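Local atomic coordinates of CheC-like superfamily protein (Shewanella oneidensis, PDB entry 3H2D), a protein that probably takes part in chemotaxis signalling as a CheX-like member of the CheC superfamily, whose relatives dephosphorylate the response regulator CheY. Residues S13-I18 with L26-P31; I60-K65 with G91-M96. All blocks are in the same frame, centred on the assembly; numbering follows the deposited sequence.

Contact 1 of 2, residues S13-I18 with L26-P31; sequences SLLNVI and LTPGKP
Leu-26 lays its isobutyl group against Ile-18 and, with its CB, against Leu-15. This is alpha/beta packing in the CheC-like fold: helix 8-21 lies over one face of an antiparallel sheet, and the chain turns back from it into the edge strand 27-33. Leu-26 sits just before that strand. Its CD1 does most of the touching. CD1 of Leu-26 lies 3.7 Å from CG2 of Ile-18 and 4.0 Å from its CB and CG1, so one methyl meets the branch point of the isoleucine. Ile-18 has CG1 beside its backbone N (chi1 -55°), which leaves CG2 anti to that N and facing CG and CD1 of Leu-26. One helical turn earlier, Leu-14 adds a looser contact through CD2, 4.4 Å from CD1 of Leu-26.

Leu-15 meets Leu-26 nearer its backbone. The Leu-15 and Leu-26 side chains run at a slant to one another. The two methyls of Leu-15 divide the work: CD2 reaches CB of Leu-26, and CD1 turns to the ring of Pro-28. Phe-140 of strand 135-142 touches Leu-14, Leu-15 and Pro-28, and Leu-66 of helix 64-75 packs on Leu-26. No hydrogen bond joins the two segments. The outer end of the contact is a loose methyl-to-ring touch, with CD1 of Leu-15 4.4 Å from CG of Pro-28.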
loop_
_atom_site.group_PDB
_atom_site.type_symbol
_atom_site.label_atom_id
_atom_site.label_comp_id
_atom_site.label_asym_id
_atom_site.label_seq_id
_atom_site.Cartn_x
_atom_site.Cartn_y
_atom_site.Cartn_z
ATOM N N SER B 13 0.972 -14.348 -13.699
ATOM C CA SER B 13 -0.395 -14.161 -13.259
ATOM C C SER B 13 -0.983 -12.863 -13.833
ATOM O O SER B 13 -2.141 -12.861 -14.220
ATOM C CB SER B 13 -0.532 -14.226 -11.714
ATOM O OG SER B 13 -0.042 -15.475 -11.257
ATOM N N LEU B 14 -0.199 -11.783 -13.864
ATOM C CA LEU B 14 -0.664 -10.514 -14.410
ATOM C C LEU B 14 -0.933 -10.705 -15.901
ATOM O O LEU B 14 -1.944 -10.232 -16.407
ATOM C CB LEU B 14 0.357 -9.388 -14.177
ATOM C CG LEU B 14 -0.049 -8.007 -14.729
ATOM C CD1 LEU B 14 -1.354 -7.422 -14.044
ATOM C CD2 LEU B 14 1.116 -7.030 -14.662
ATOM N N LEU B 15 -0.027 -11.378 -16.597
ATOM C CA LEU B 15 -0.190 -11.565 -18.042
ATOM C C LEU B 15 -1.431 -12.428 -18.292
ATOM O O LEU B 15 -2.192 -12.180 -19.233
ATOM C CB LEU B 15 1.062 -12.173 -18.677
ATOM C CG LEU B 15 2.334 -11.327 -18.753
ATOM C CD1 LEU B 15 3.359 -12.117 -19.592
ATOM C CD2 LEU B 15 2.072 -9.915 -19.321
ATOM N N ASN B 16 -1.680 -13.406 -17.438
ATOM C CA ASN B 16 -2.961 -14.138 -17.508
ATOM C C ASN B 16 -4.200 -13.264 -17.438
ATOM O O ASN B 16 -5.105 -13.403 -18.242
ATOM C CB ASN B 16 -3.070 -15.185 -16.382
ATOM C CG ASN B 16 -2.262 -16.386 -16.636
ATOM O OD1 ASN B 16 -1.748 -16.580 -17.731
ATOM N ND2 ASN B 16 -2.091 -17.207 -15.601
ATOM N N VAL B 17 -4.257 -12.371 -16.462
ATOM C CA VAL B 17 -5.420 -11.514 -16.286
ATOM C C VAL B 17 -5.563 -10.533 -17.472
ATOM O O VAL B 17 -6.596 -10.493 -18.138
ATOM C CB VAL B 17 -5.361 -10.766 -14.940
ATOM C CG1 VAL B 17 -6.543 -9.830 -14.788
ATOM C CG2 VAL B 17 -5.348 -11.785 -13.777
ATOM N N ILE B 18 -4.490 -9.813 -17.777
ATOM C CA ILE B 18 -4.542 -8.721 -18.752
ATOM C C ILE B 18 -4.604 -9.236 -20.191
ATOM O O ILE B 18 -5.482 -8.845 -20.975
ATOM C CB ILE B 18 -3.374 -7.744 -18.530
ATOM C CG1 ILE B 18 -3.365 -7.239 -17.093
ATOM C CG2 ILE B 18 -3.471 -6.573 -19.500
ATOM C CD1 ILE B 18 -4.676 -6.581 -16.618
ATOM N N LEU B 26 0.368 -6.876 -22.963
ATOM C CA LEU B 26 1.419 -6.142 -22.280
ATOM C C LEU B 26 2.744 -6.773 -22.678
ATOM O O LEU B 26 2.869 -7.997 -22.683
ATOM C CB LEU B 26 1.238 -6.236 -20.771
ATOM C CG LEU B 26 0.170 -5.334 -20.158
ATOM C CD1 LEU B 26 0.012 -5.680 -18.682
ATOM C CD2 LEU B 26 0.491 -3.861 -20.334
ATOM N N THR B 27 3.740 -5.978 -23.025
ATOM C CA THR B 27 5.057 -6.551 -23.296
ATOM C C THR B 27 5.954 -6.261 -22.100
ATOM O O THR B 27 6.228 -5.103 -21.818
ATOM C CB THR B 27 5.665 -5.982 -24.553
ATOM O OG1 THR B 27 4.839 -6.330 -25.666
ATOM C CG2 THR B 27 7.084 -6.551 -24.785
ATOM N N PRO B 28 6.408 -7.320 -21.407
ATOM C CA PRO B 28 7.261 -7.159 -20.241
ATOM C C PRO B 28 8.646 -6.720 -20.603
ATOM O O PRO B 28 9.139 -7.019 -21.704
ATOM C CB PRO B 28 7.284 -8.545 -19.612
ATOM C CG PRO B 28 6.779 -9.493 -20.617
ATOM C CD PRO B 28 6.143 -8.739 -21.728
ATOM N N GLY B 29 9.239 -5.941 -19.720
ATOM C CA GLY B 29 10.642 -5.606 -19.784
ATOM C C GLY B 29 11.419 -6.646 -18.979
ATOM O O GLY B 29 10.911 -7.715 -18.690
ATOM N N LYS B 30 12.667 -6.338 -18.668
ATOM C CA LYS B 30 13.521 -7.266 -17.940
ATOM C C LYS B 30 13.392 -6.938 -16.455
ATOM O O LYS B 30 13.345 -5.765 -16.103
ATOM C CB LYS B 30 14.965 -7.173 -18.401
ATOM C CG LYS B 30 15.206 -7.935 -19.704
ATOM N N PRO B 31 13.244 -7.961 -15.607
ATOM C CA PRO B 31 13.241 -7.720 -14.162
ATOM C C PRO B 31 14.555 -7.117 -13.721
ATOM O O PRO B 31 15.606 -7.582 -14.167
ATOM C CB PRO B 31 13.077 -9.123 -13.552
ATOM C CG PRO B 31 12.531 -9.949 -14.636
ATOM C CD PRO B 31 12.992 -9.371 -15.928
#

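Contact 2 of 2, residues I60-K65 with G91-M96; sequences ITFEQK and GEITNM
Ile-60 points its CD1 methyl at the backbone of helix 84-107, 4.0 Å from CA of Thr-94. Two choices of torsion put it there. CG1 stands beside the backbone N (chi1 -52°), and CD1 then continues in an extended line (chi2 167°). The side chain is thus at full length from strand 54-62 towards the helix. It runs past Thr-94 in the opposite sense, and CD1 of Ile-60 lies 4.2 Å from OG1 of Thr-94. That hydroxyl is also beside its own backbone N (chi1 -59°), where it hydrogen-bonds to Val-90 O, one turn back in the helix.

Phe-62, two residues along the strand, faces the same helix. CG2 of Ile-93 comes in at the ring edge, close to the ring plane, 4.4 Å from CZ of Phe-62. Ile-70 of helix 64-75 touches both Phe-62 and Ile-93.

This is sheet-to-helix packing in the CheX-like core. The four touching residues are buried, and no hydrogen bond links the segments. Cohesion therefore rests on dispersion and apolar burial, while the one polar group that meets the strand side is satisfied within its own helix.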
loop_
_atom_site.group_PDB
_atom_site.type_symbol
_atom_site.label_atom_id
_atom_site.label_comp_id
_atom_site.label_asym_id
_atom_site.label_seq_id
_atom_site.Cartn_x
_atom_site.Cartn_y
_atom_site.Cartn_z
ATOM N N ILE B 60 1.333 -3.120 -7.988
ATOM C CA ILE B 60 1.075 -3.150 -9.419
ATOM C C ILE B 60 0.595 -1.740 -9.764
ATOM O O ILE B 60 -0.443 -1.327 -9.320
ATOM C CB ILE B 60 -0.021 -4.166 -9.795
ATOM C CG1 ILE B 60 0.264 -5.558 -9.225
ATOM C CG2 ILE B 60 -0.212 -4.287 -11.314
ATOM C CD1 ILE B 60 -1.007 -6.496 -9.329
ATOM N N THR B 61 1.328 -1.061 -10.623
ATOM C CA THR B 61 1.096 0.351 -10.909
ATOM C C THR B 61 0.751 0.505 -12.374
ATOM O O THR B 61 1.391 -0.154 -13.192
ATOM C CB THR B 61 2.365 1.150 -10.557
ATOM O OG1 THR B 61 2.618 1.027 -9.135
ATOM C CG2 THR B 61 2.236 2.657 -10.950
ATOM N N PHE B 62 -0.259 1.327 -12.675
ATOM C CA PHE B 62 -0.759 1.566 -14.032
ATOM C C PHE B 62 -0.854 3.063 -14.363
ATOM O O PHE B 62 -1.295 3.860 -13.520
ATOM C CB PHE B 62 -2.176 1.014 -14.235
ATOM C CG PHE B 62 -2.352 -0.456 -13.950
ATOM C CD1 PHE B 62 -2.691 -0.880 -12.672
ATOM C CD2 PHE B 62 -2.237 -1.410 -14.953
ATOM C CE1 PHE B 62 -2.881 -2.250 -12.410
ATOM C CE2 PHE B 62 -2.451 -2.764 -14.691
ATOM C CZ PHE B 62 -2.787 -3.164 -13.420
ATOM N N GLU B 63 -0.543 3.444 -15.608
ATOM C CA GLU B 63 -0.938 4.753 -16.119
ATOM C C GLU B 63 -2.420 4.778 -16.398
ATOM O O GLU B 63 -3.014 3.743 -16.680
ATOM C CB GLU B 63 -0.138 5.122 -17.396
ATOM C CG GLU B 63 1.275 5.474 -17.030
ATOM C CD GLU B 63 2.192 5.668 -18.198
ATOM O OE1 GLU B 63 1.872 5.181 -19.302
ATOM O OE2 GLU B 63 3.266 6.276 -17.979
ATOM N N GLN B 64 -3.014 5.958 -16.319
ATOM C CA GLN B 64 -4.455 6.102 -16.443
ATOM C C GLN B 64 -5.010 5.547 -17.735
ATOM O O GLN B 64 -6.048 4.870 -17.721
ATOM C CB GLN B 64 -4.864 7.562 -16.294
ATOM C CG GLN B 64 -6.358 7.771 -16.505
ATOM C CD GLN B 64 -6.862 9.117 -16.063
ATOM O OE1 GLN B 64 -6.578 9.567 -14.976
ATOM N NE2 GLN B 64 -7.648 9.766 -16.933
ATOM N N LYS B 65 -4.406 5.883 -18.884
ATOM C CA LYS B 65 -5.007 5.426 -20.171
ATOM C C LYS B 65 -5.011 3.871 -20.273
ATOM O O LYS B 65 -5.960 3.248 -20.792
ATOM C CB LYS B 65 -4.277 6.060 -21.359
ATOM C CG LYS B 65 -4.916 5.798 -22.706
ATOM C CD LYS B 65 -3.970 6.206 -23.820
ATOM C CE LYS B 65 -4.528 5.955 -25.193
ATOM N NZ LYS B 65 -5.601 6.961 -25.541
ATOM N N GLY B 91 -8.250 -3.393 -7.403
ATOM C CA GLY B 91 -8.234 -4.251 -6.221
ATOM C C GLY B 91 -8.423 -5.696 -6.594
ATOM O O GLY B 91 -7.696 -6.561 -6.107
ATOM N N GLU B 92 -9.375 -5.970 -7.478
ATOM C CA GLU B 92 -9.631 -7.352 -7.923
ATOM C C GLU B 92 -8.498 -7.900 -8.760
ATOM O O GLU B 92 -8.116 -9.043 -8.585
ATOM C CB GLU B 92 -10.958 -7.482 -8.686
ATOM C CG GLU B 92 -12.183 -7.354 -7.793
ATOM C CD GLU B 92 -12.157 -8.399 -6.644
ATOM O OE1 GLU B 92 -11.761 -9.563 -6.895
ATOM O OE2 GLU B 92 -12.473 -8.050 -5.484
ATOM N N ILE B 93 -7.921 -7.084 -9.621
ATOM C CA ILE B 93 -6.726 -7.504 -10.364
ATOM C C ILE B 93 -5.610 -7.838 -9.398
ATOM O O ILE B 93 -4.909 -8.868 -9.545
ATOM C CB ILE B 93 -6.240 -6.408 -11.386
ATOM C CG1 ILE B 93 -7.280 -6.262 -12.503
ATOM C CG2 ILE B 93 -4.857 -6.754 -11.938
ATOM C CD1 ILE B 93 -6.987 -5.111 -13.459
ATOM N N THR B 94 -5.427 -6.986 -8.385
ATOM C CA THR B 94 -4.387 -7.233 -7.382
ATOM C C THR B 94 -4.586 -8.581 -6.666
ATOM O O THR B 94 -3.605 -9.366 -6.466
ATOM C CB THR B 94 -4.340 -6.088 -6.349
ATOM O OG1 THR B 94 -4.077 -4.865 -7.024
ATOM C CG2 THR B 94 -3.253 -6.318 -5.326
ATOM N N ASN B 95 -5.833 -8.857 -6.270
ATOM C CA ASN B 95 -6.126 -10.128 -5.623
ATOM C C ASN B 95 -5.845 -11.315 -6.552
ATOM O O ASN B 95 -5.324 -12.340 -6.097
ATOM C CB ASN B 95 -7.585 -10.228 -5.198
ATOM C CG ASN B 95 -7.843 -9.694 -3.841
ATOM O OD1 ASN B 95 -6.980 -9.724 -2.959
ATOM N ND2 ASN B 95 -9.097 -9.181 -3.647
HETATM N N MSE B 96 -6.192 -11.202 -7.838
HETATM C CA MSE B 96 -5.967 -12.328 -8.755
HETATM C C MSE B 96 -4.490 -12.543 -9.097
HETATM O O MSE B 96 -4.066 -13.684 -9.224
HETATM C CB MSE B 96 -6.792 -12.176 -10.053
HETATM C CG MSE B 96 -8.243 -12.185 -9.808
HETATM SE SE MSE B 96 -9.172 -12.180 -11.555
HETATM C CE MSE B 96 -9.017 -10.311 -11.934
#

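How the contacts relate
Both contacts are buried and apolar, and both set a helix against the same antiparallel sheet. Contact 1 reaches its edge: helix 8-21 meets the start of strand 27-33, at one edge of the sheet within this chain, and Leu-15 and Pro-28 remain partly exposed. Contact 2 lies nearer the centre of the chain, where helix 84-107 meets the inner strand 54-62. Methyl groups and a proline ring make contact 1; an aromatic edge and a threonine hydroxyl enter contact 2. The two helices join the contacts directly. CG1 of Val-17 is 3.8 Å from CE of Met-96, a selenomethionine, and CD1 of Leu-14 is 4.1 Å from CG2 of Ile-93.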